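Local coordinates for heat shock protein, putative (PDB 1Y6Z) that probably acts as an ATP-dependent Hsp90-family chaperone that binds unfolded proteins, and is represented here by its middle domain, at residues L4-K8 and Y76-V80; I90-L94 and I160-D165; Q169-S174 and L246-K252. All blocks are in the same frame, centred on the assembly; numbering follows the deposited sequence.

Contact 1: L4-K8 and Y76-V80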
loop_
_atom_site.group_PDB
_atom_site.type_symbol
_atom_site.label_atom_id
_atom_site.label_comp_id
_atom_site.label_asym_id
_atom_site.label_seq_id
_atom_site.Cartn_x
_atom_site.Cartn_y
_atom_site.Cartn_z
ATOM N N LEU B 4 25.917 6.595 -20.781
ATOM C CA LEU B 4 25.820 6.895 -19.331
ATOM C C LEU B 4 25.316 5.662 -18.565
ATOM O O LEU B 4 25.090 4.608 -19.184
ATOM C CB LEU B 4 25.004 8.177 -19.076
ATOM C CG LEU B 4 23.520 8.393 -19.369
ATOM C CD1 LEU B 4 23.286 9.913 -19.489
ATOM C CD2 LEU B 4 23.036 7.665 -20.601
ATOM N N PRO B 5 25.251 5.744 -17.214
ATOM C CA PRO B 5 24.901 4.526 -16.499
ATOM C C PRO B 5 23.417 4.179 -16.662
ATOM O O PRO B 5 22.588 5.090 -16.809
ATOM C CB PRO B 5 25.209 4.886 -15.051
ATOM C CG PRO B 5 24.936 6.337 -14.957
ATOM C CD PRO B 5 25.465 6.874 -16.279
ATOM N N ILE B 6 23.104 2.888 -16.586
ATOM C CA ILE B 6 21.740 2.372 -16.798
ATOM C C ILE B 6 20.673 3.166 -16.012
ATOM O O ILE B 6 19.646 3.504 -16.582
ATOM C CB ILE B 6 21.638 0.847 -16.520
ATOM C CG1 ILE B 6 20.234 0.303 -16.842
ATOM C CG2 ILE B 6 21.972 0.554 -15.071
ATOM C CD1 ILE B 6 20.168 -1.238 -17.001
ATOM N N TRP B 7 20.952 3.494 -14.745
ATOM C CA TRP B 7 19.987 4.161 -13.848
ATOM C C TRP B 7 19.605 5.581 -14.198
ATOM O O TRP B 7 18.719 6.158 -13.537
ATOM C CB TRP B 7 20.446 4.123 -12.393
ATOM C CG TRP B 7 21.762 4.851 -12.107
ATOM C CD1 TRP B 7 21.934 6.182 -11.803
ATOM C CD2 TRP B 7 23.056 4.252 -12.013
ATOM N NE1 TRP B 7 23.258 6.452 -11.580
ATOM C CE2 TRP B 7 23.971 5.284 -11.682
ATOM C CE3 TRP B 7 23.540 2.951 -12.195
ATOM C CZ2 TRP B 7 25.329 5.046 -11.527
ATOM C CZ3 TRP B 7 24.899 2.710 -12.034
ATOM C CH2 TRP B 7 25.774 3.751 -11.706
ATOM N N LYS B 8 20.277 6.112 -15.226
ATOM C CA LYS B 8 20.073 7.454 -15.755
ATOM C C LYS B 8 19.391 7.435 -17.122
ATOM O O LYS B 8 18.800 8.436 -17.539
ATOM C CB LYS B 8 21.413 8.177 -15.846
ATOM C CG LYS B 8 21.464 9.417 -14.977
ATOM C CD LYS B 8 21.717 9.107 -13.516
ATOM C CE LYS B 8 21.756 10.391 -12.728
ATOM N NZ LYS B 8 22.643 11.366 -13.454
ATOM N N TYR B 76 25.984 5.955 -5.145
ATOM C CA TYR B 76 26.675 6.801 -6.098
ATOM C C TYR B 76 26.229 8.222 -5.715
ATOM O O TYR B 76 25.098 8.436 -5.233
ATOM C CB TYR B 76 26.281 6.447 -7.543
ATOM C CG TYR B 76 26.710 5.056 -8.031
ATOM C CD1 TYR B 76 25.966 3.938 -7.685
ATOM C CD2 TYR B 76 27.880 4.863 -8.810
ATOM C CE1 TYR B 76 26.304 2.704 -8.080
ATOM C CE2 TYR B 76 28.251 3.573 -9.232
ATOM C CZ TYR B 76 27.429 2.499 -8.856
ATOM O OH TYR B 76 27.684 1.199 -9.215
ATOM N N VAL B 77 27.132 9.184 -5.871
ATOM C CA VAL B 77 26.765 10.600 -5.822
ATOM C C VAL B 77 27.220 11.131 -7.175
ATOM O O VAL B 77 28.306 10.776 -7.651
ATOM C CB VAL B 77 27.421 11.358 -4.620
ATOM C CG1 VAL B 77 26.991 12.806 -4.573
ATOM C CG2 VAL B 77 27.022 10.710 -3.301
ATOM N N LYS B 78 26.368 11.921 -7.817
ATOM C CA LYS B 78 26.645 12.475 -9.149
ATOM C C LYS B 78 27.326 11.463 -10.072
ATOM O O LYS B 78 28.246 11.801 -10.833
ATOM C CB LYS B 78 27.467 13.780 -9.054
ATOM C CG LYS B 78 26.951 14.824 -8.052
ATOM C CD LYS B 78 27.905 16.027 -7.951
ATOM C CE LYS B 78 27.222 17.253 -7.331
ATOM N NZ LYS B 78 27.918 18.534 -7.760
ATOM N N ARG B 79 26.847 10.217 -9.997
ATOM C CA ARG B 79 27.334 9.068 -10.799
ATOM C C ARG B 79 28.726 8.553 -10.438
ATOM O O ARG B 79 29.251 7.660 -11.089
ATOM C CB ARG B 79 27.185 9.323 -12.303
ATOM C CG ARG B 79 25.827 9.899 -12.661
ATOM C CD ARG B 79 25.739 10.413 -14.087
ATOM N NE ARG B 79 26.490 9.570 -15.012
ATOM C CZ ARG B 79 27.608 9.947 -15.619
ATOM N NH1 ARG B 79 28.236 9.106 -16.435
ATOM N NH2 ARG B 79 28.101 11.163 -15.405
ATOM N N VAL B 80 29.319 9.059 -9.361
ATOM C CA VAL B 80 30.541 8.404 -8.893
ATOM C C VAL B 80 30.240 7.468 -7.747
ATOM O O VAL B 80 29.549 7.833 -6.799
ATOM C CB VAL B 80 31.747 9.378 -8.534
ATOM C CG1 VAL B 80 31.983 10.392 -9.647
ATOM C CG2 VAL B 80 31.525 10.045 -7.243
#

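Contact 2: I90-L94 and I160-D165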
loop_
_atom_site.group_PDB
_atom_site.type_symbol
_atom_site.label_atom_id
_atom_site.label_comp_id
_atom_site.label_asym_id
_atom_site.label_seq_id
_atom_site.Cartn_x
_atom_site.Cartn_y
_atom_site.Cartn_z
ATOM N N ILE B 90 19.268 1.188 6.170
ATOM C CA ILE B 90 17.891 0.737 5.919
ATOM C C ILE B 90 17.568 -0.374 6.928
ATOM O O ILE B 90 18.494 -0.927 7.510
ATOM C CB ILE B 90 17.599 0.394 4.384
ATOM C CG1 ILE B 90 18.125 -0.978 3.983
ATOM C CG2 ILE B 90 18.246 1.430 3.454
ATOM C CD1 ILE B 90 17.540 -1.457 2.618
ATOM N N PRO B 91 16.264 -0.684 7.174
ATOM C CA PRO B 91 15.946 -1.753 8.142
ATOM C C PRO B 91 16.705 -3.012 7.788
ATOM O O PRO B 91 16.859 -3.318 6.622
ATOM C CB PRO B 91 14.460 -1.978 7.932
ATOM C CG PRO B 91 13.986 -0.541 7.600
ATOM C CD PRO B 91 15.054 -0.077 6.617
ATOM N N ARG B 92 17.232 -3.705 8.773
ATOM C CA ARG B 92 18.087 -4.834 8.397
ATOM C C ARG B 92 17.310 -6.001 7.814
ATOM O O ARG B 92 17.902 -6.905 7.171
ATOM C CB ARG B 92 18.912 -5.312 9.595
ATOM C CG ARG B 92 18.121 -6.117 10.623
ATOM C CD ARG B 92 19.070 -6.617 11.770
ATOM N NE ARG B 92 18.343 -7.464 12.711
ATOM C CZ ARG B 92 18.926 -8.260 13.621
ATOM N NH1 ARG B 92 20.245 -8.302 13.735
ATOM N NH2 ARG B 92 18.198 -8.995 14.425
ATOM N N TRP B 93 15.983 -6.014 7.986
ATOM C CA TRP B 93 15.244 -7.106 7.354
ATOM C C TRP B 93 15.351 -7.028 5.806
ATOM O O TRP B 93 15.132 -8.017 5.139
ATOM C CB TRP B 93 13.797 -7.195 7.811
ATOM C CG TRP B 93 12.934 -6.140 7.295
ATOM C CD1 TRP B 93 12.755 -4.917 7.846
ATOM C CD2 TRP B 93 12.133 -6.177 6.082
ATOM N NE1 TRP B 93 11.911 -4.173 7.062
ATOM C CE2 TRP B 93 11.465 -4.947 6.006
ATOM C CE3 TRP B 93 11.880 -7.166 5.092
ATOM C CZ2 TRP B 93 10.569 -4.629 4.941
ATOM C CZ3 TRP B 93 10.954 -6.872 4.056
ATOM C CH2 TRP B 93 10.335 -5.601 3.983
ATOM N N LEU B 94 15.745 -5.877 5.272
ATOM C CA LEU B 94 15.946 -5.695 3.835
ATOM C C LEU B 94 17.380 -5.851 3.332
ATOM O O LEU B 94 17.661 -5.479 2.188
ATOM C CB LEU B 94 15.471 -4.298 3.429
ATOM C CG LEU B 94 13.950 -4.276 3.434
ATOM C CD1 LEU B 94 13.585 -2.817 3.432
ATOM C CD2 LEU B 94 13.394 -5.037 2.168
ATOM N N ILE B 160 11.362 -11.596 10.237
ATOM C CA ILE B 160 12.133 -10.648 11.086
ATOM C C ILE B 160 11.612 -9.210 10.917
ATOM O O ILE B 160 11.503 -8.477 11.898
ATOM C CB ILE B 160 13.637 -10.747 10.817
ATOM C CG1 ILE B 160 14.185 -12.062 11.382
ATOM C CG2 ILE B 160 14.444 -9.536 11.443
ATOM C CD1 ILE B 160 15.372 -12.525 10.574
ATOM N N GLY B 161 11.286 -8.824 9.685
ATOM C CA GLY B 161 10.657 -7.513 9.451
ATOM C C GLY B 161 9.395 -7.272 10.290
ATOM O O GLY B 161 9.210 -6.172 10.850
ATOM N N VAL B 162 8.538 -8.286 10.347
ATOM C CA VAL B 162 7.316 -8.276 11.201
ATOM C C VAL B 162 7.663 -7.999 12.692
ATOM O O VAL B 162 6.957 -7.212 13.386
ATOM C CB VAL B 162 6.517 -9.602 11.083
ATOM C CG1 VAL B 162 5.383 -9.647 12.141
ATOM C CG2 VAL B 162 5.972 -9.816 9.651
ATOM N N VAL B 163 8.714 -8.664 13.183
ATOM C CA VAL B 163 9.250 -8.428 14.549
ATOM C C VAL B 163 9.825 -7.019 14.681
ATOM O O VAL B 163 9.491 -6.257 15.626
ATOM C CB VAL B 163 10.362 -9.500 14.898
ATOM C CG1 VAL B 163 10.948 -9.305 16.324
ATOM C CG2 VAL B 163 9.819 -10.897 14.727
ATOM N N GLU B 164 10.682 -6.630 13.714
ATOM C CA GLU B 164 11.552 -5.438 13.883
ATOM C C GLU B 164 11.157 -4.143 13.232
ATOM O O GLU B 164 11.651 -3.087 13.606
ATOM C CB GLU B 164 13.004 -5.760 13.484
ATOM C CG GLU B 164 13.549 -6.931 14.234
ATOM C CD GLU B 164 14.979 -7.244 13.937
ATOM O OE1 GLU B 164 15.585 -6.618 13.026
ATOM O OE2 GLU B 164 15.484 -8.178 14.590
ATOM N N ASP B 165 10.258 -4.185 12.276
ATOM C CA ASP B 165 9.982 -2.972 11.527
ATOM C C ASP B 165 8.570 -2.480 11.949
ATOM O O ASP B 165 7.566 -2.745 11.278
ATOM C CB ASP B 165 10.146 -3.210 10.004
ATOM C CG ASP B 165 9.825 -1.955 9.168
ATOM O OD1 ASP B 165 9.175 -1.040 9.710
ATOM O OD2 ASP B 165 10.194 -1.880 7.985
HETATM O O HOH W 1 14.738 -5.241 10.631
#

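Contact 3: Q169-S174 and L246-K252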
loop_
_atom_site.group_PDB
_atom_site.type_symbol
_atom_site.label_atom_id
_atom_site.label_comp_id
_atom_site.label_asym_id
_atom_site.label_seq_id
_atom_site.Cartn_x
_atom_site.Cartn_y
_atom_site.Cartn_z
ATOM N N GLN B 169 5.014 -3.072 9.888
ATOM C CA GLN B 169 4.714 -4.378 10.416
ATOM C C GLN B 169 3.484 -5.014 9.727
ATOM O O GLN B 169 3.558 -6.143 9.295
ATOM C CB GLN B 169 4.542 -4.238 11.951
ATOM C CG GLN B 169 3.098 -3.909 12.360
ATOM C CD GLN B 169 2.369 -5.097 12.980
ATOM O OE1 GLN B 169 3.009 -6.068 13.412
ATOM N NE2 GLN B 169 1.031 -5.013 13.055
ATOM N N GLU B 170 2.377 -4.284 9.547
ATOM C CA GLU B 170 1.162 -4.934 8.990
ATOM C C GLU B 170 1.308 -5.334 7.539
ATOM O O GLU B 170 0.891 -6.438 7.122
ATOM C CB GLU B 170 -0.069 -4.006 9.131
ATOM C CG GLU B 170 -1.383 -4.622 8.571
ATOM C CD GLU B 170 -2.605 -3.685 8.685
ATOM O OE1 GLU B 170 -2.794 -3.122 9.787
ATOM O OE2 GLU B 170 -3.362 -3.565 7.680
ATOM N N GLU B 171 1.914 -4.444 6.743
ATOM C CA GLU B 171 2.131 -4.756 5.340
ATOM C C GLU B 171 3.057 -5.970 5.166
ATOM O O GLU B 171 2.818 -6.851 4.306
ATOM C CB GLU B 171 2.731 -3.550 4.623
ATOM C CG GLU B 171 1.721 -2.516 4.234
ATOM C CD GLU B 171 2.243 -1.748 3.035
ATOM O OE1 GLU B 171 3.111 -0.887 3.292
ATOM O OE2 GLU B 171 1.848 -2.067 1.862
ATOM N N ILE B 172 4.077 -6.032 5.998
ATOM C CA ILE B 172 5.021 -7.162 5.887
ATOM C C ILE B 172 4.304 -8.442 6.325
ATOM O O ILE B 172 4.512 -9.492 5.730
ATOM C CB ILE B 172 6.285 -6.940 6.703
ATOM C CG1 ILE B 172 6.938 -5.571 6.370
ATOM C CG2 ILE B 172 7.282 -8.145 6.495
ATOM C CD1 ILE B 172 8.204 -5.272 7.233
ATOM N N ALA B 173 3.544 -8.340 7.415
ATOM C CA ALA B 173 2.763 -9.445 8.002
ATOM C C ALA B 173 1.814 -10.069 6.973
ATOM O O ALA B 173 1.616 -11.297 6.952
ATOM C CB ALA B 173 1.977 -8.922 9.245
ATOM N N SER B 174 1.263 -9.231 6.100
ATOM C CA SER B 174 0.362 -9.680 5.046
ATOM C C SER B 174 1.028 -10.591 4.000
ATOM O O SER B 174 0.324 -11.266 3.214
ATOM C CB SER B 174 -0.324 -8.458 4.386
ATOM O OG SER B 174 0.511 -7.773 3.506
ATOM N N LEU B 246 2.856 -10.541 16.499
ATOM C CA LEU B 246 1.490 -10.251 16.098
ATOM C C LEU B 246 0.609 -10.387 17.331
ATOM O O LEU B 246 -0.412 -9.710 17.445
ATOM C CB LEU B 246 1.059 -11.201 14.994
ATOM C CG LEU B 246 1.861 -11.008 13.691
ATOM C CD1 LEU B 246 1.536 -12.109 12.728
ATOM C CD2 LEU B 246 1.602 -9.654 13.090
ATOM N N THR B 247 1.079 -11.223 18.253
ATOM C CA THR B 247 0.443 -11.522 19.550
ATOM C C THR B 247 0.359 -10.281 20.438
ATOM O O THR B 247 -0.450 -10.261 21.357
ATOM C CB THR B 247 1.216 -12.666 20.271
ATOM O OG1 THR B 247 0.675 -13.939 19.920
ATOM C CG2 THR B 247 1.224 -12.523 21.762
ATOM N N VAL B 248 1.188 -9.261 20.161
ATOM C CA VAL B 248 1.181 -8.012 20.942
ATOM C C VAL B 248 0.507 -6.789 20.291
ATOM O O VAL B 248 -0.232 -6.095 20.964
ATOM C CB VAL B 248 2.548 -7.699 21.702
ATOM C CG1 VAL B 248 3.702 -8.664 21.313
ATOM C CG2 VAL B 248 2.950 -6.207 21.614
ATOM N N ASN B 249 0.705 -6.499 19.005
ATOM C CA ASN B 249 -0.181 -5.442 18.432
ATOM C C ASN B 249 -1.177 -5.923 17.405
ATOM O O ASN B 249 -1.723 -5.120 16.629
ATOM C CB ASN B 249 0.545 -4.176 17.950
ATOM C CG ASN B 249 0.298 -2.954 18.871
ATOM O OD1 ASN B 249 0.343 -3.060 20.112
ATOM N ND2 ASN B 249 0.072 -1.780 18.255
ATOM N N LYS B 250 -1.420 -7.235 17.437
ATOM C CA LYS B 250 -2.504 -7.874 16.672
ATOM C C LYS B 250 -2.145 -7.962 15.188
ATOM O O LYS B 250 -1.064 -7.535 14.754
ATOM C CB LYS B 250 -3.830 -7.102 16.854
ATOM C CG LYS B 250 -4.399 -7.039 18.316
ATOM C CD LYS B 250 -5.725 -6.291 18.290
ATOM C CE LYS B 250 -6.640 -6.662 19.439
ATOM N NZ LYS B 250 -8.077 -6.618 19.017
ATOM N N TYR B 251 -3.064 -8.515 14.413
ATOM C CA TYR B 251 -2.953 -8.503 12.964
ATOM C C TYR B 251 -4.282 -8.098 12.408
ATOM O O TYR B 251 -5.246 -8.877 12.443
ATOM C CB TYR B 251 -2.523 -9.850 12.376
ATOM C CG TYR B 251 -2.501 -9.816 10.848
ATOM C CD1 TYR B 251 -1.499 -9.097 10.142
ATOM C CD2 TYR B 251 -3.491 -10.445 10.097
ATOM C CE1 TYR B 251 -1.503 -9.047 8.752
ATOM C CE2 TYR B 251 -3.493 -10.397 8.692
ATOM C CZ TYR B 251 -2.483 -9.669 8.047
ATOM O OH TYR B 251 -2.447 -9.623 6.708
ATOM N N LYS B 252 -4.325 -6.882 11.877
ATOM C CA LYS B 252 -5.517 -6.317 11.265
ATOM C C LYS B 252 -6.678 -6.447 12.254
ATOM O O LYS B 252 -7.785 -6.782 11.878
ATOM C CB LYS B 252 -5.849 -6.941 9.884
ATOM C CG LYS B 252 -4.812 -6.666 8.758
ATOM C CD LYS B 252 -5.295 -7.091 7.356
ATOM C CE LYS B 252 -4.176 -6.862 6.326
ATOM N NZ LYS B 252 -4.337 -7.637 5.047
HETATM O O HOH W 2 -1.901 -4.977 12.167
#

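Contact 1: L4-K8 and Y76-V80
The indole of W7 rests on the ring of Y76. Its far corner does the touching: W7 CH2 sits over the centre of one Y76 face, 3.5 Å from Y76 CE2. W7 CZ2 lies next to it, 3.7 Å from Y76 CD2. The two ring planes are inclined at 41°. The first torsion of W7 sets CG between the backbone N and the carbonyl carbon (chi1 62°), which sends the indole toward strand 73-77 and tucks it beneath P5. P5 CB lies 3.4 Å above the W7 plane, near its rim. The indole N-H is not left idle, since NE1 is hydrogen-bonded to D102 on strand 98-103. The Y76 hydroxyl is hydrogen-bonded to R74 NE.

R79 reaches back across the N-terminal segment. Its chain bends at chi3 (37°), and the side chain crosses P5 at about a right angle. P5 CD meets the guanidinium edge, 3.2 Å from R79 NE. That nitrogen is buried by the contact and has no hydrogen-bond partner in the model. The end of K8 slants across the aliphatic part of the arginine, with K8 NZ 3.3 Å from R79 CD. K8 NZ and R79 NE are 4.5 Å apart, a pairing of like charges that is probably unfavourable by itself. The carboxylate of D102, which also accepts the backbone N-H of R79, would be expected to offset it in part.

Residues 6-8 form a short 3-10 segment, with K8 N bonded to P5 O at 3.0 Å. The other side is a beta hairpin with a two-residue loop, a type I' turn from V77 to V80, linking strands 73-77 and 80-83. The contact thus lays the N-terminal loop on the hairpin end of the five-stranded mixed sheet in this Hsp90 middle domain.

Contact 2: I90-L94 and I160-D165
W93 lays one face of its indole on the helix backbone at G161. G161 CA is 3.4 Å from W93 CG and sits over the five-membered ring, 26° off the ring normal, as a CH-pi contact. Glycine has no side chain here, so the ring comes down to the main chain itself. L94 CG covers the opposite face, 3.5 Å above the W93 plane and over its centre. The indole is therefore sandwiched between the helix and its own neighbour. With chi1 at 72°, the indole is held over the residue's own backbone and faces the helix.

The ring's N-H fixes its rotation. W93 NE1 donates to D165 OD2 at 3.0 Å, somewhat bent and tilted out of the ring plane, using the anti lone pair of the carboxylate. D165 is the first residue past the end of helix 145-164. Its other oxygen, OD1, accepts the backbone N-H of N168, just before helix 169-173. The aspartate thus ties the turn between two successive helices to the loop that joins strands 80-83 and 98-103. In this way the sheet part of the Hsp90 middle domain meets the helices that follow it. I172 and M136, from helices 169-173 and 121-141, also pack on W93.

Nearer the surface, R92 grips E164 side-on in a salt bridge. R92 NE bonds E164 OE1 at 2.9 Å, and R92 NH2 bonds E164 OE2 at 2.8 Å. Both oxygens use their syn lone pairs, and the guanidinium and carboxylate planes are only 20° apart. The arginine also makes a cation-pi contact with F66. A water donates to E164 OE1 at 2.9 Å and accepts a weak bond from the backbone N of W93.

Contact 3: Q169-S174 and L246-K252
The short helix 169-173 faces the point where helix 237-249 ends, and the nearest CA atoms are those of E170 and Y251, 6.7 Å apart. K250 leaves the helix with positive phi (75°), and the chain then runs past the neighbouring helix. A173 has only a methyl group to place at the contact, consistent with the close approach. A173 CB is 3.5 Å from Y251 CE1. A173 CB also meets L246 CD2 at 3.9 Å. Y251 CG lies anti to its backbone N (chi1 177°), which extends the phenol toward A173 and S174. Y251 OH lies 3.4 Å from S174 CB and is hydrogen-bonded to D191. The backbone O of E170 lies at the ring edge.

Helix 237-249 is the crossover helix between the parallel strands 231-234 and 256-258 of the small three-stranded sheet. Helix 169-173 belongs to the helices that lead up to this second alpha/beta part of the Hsp90 middle domain, so the contact joins the end of its crossover helix to them.

K252 folds over Y251, with K252 CG above the centre of the ring. E170 crosses this lysine chain at about a right angle, and E170 OE2 is 3.6 Å from K252 CG. The charged ends do not meet: K252 NZ makes its salt bridge with D191. Water 2 joins the two segments instead, donating to E170 OE1 and accepting from K252 N, at 3.1 Å each. S174 OG turns back to donate to E171 O at 2.6 Å within its own segment.

In the fold
The three contacts follow one another along the chain, each closing before the next opens. Contact 1 sits at the hairpin end of the five-stranded sheet. Contact 2 joins the loop between two strands of that sheet to helix 145-164. Contact 3 lies beyond it, where helix 169-173 meets the end of helix 237-249. Centres of contacts 1 and 2 are 28 Å apart, and those of contacts 1 and 3 are 38 Å apart, on opposite sides of the chain's centre. Contacts 2 and 3, centres 13 Å apart, touch: W93 and V162 pack on I172, and V162 on A173. These two thus connect the five-stranded sheet part with the second alpha/beta part; contact 1 stands apart.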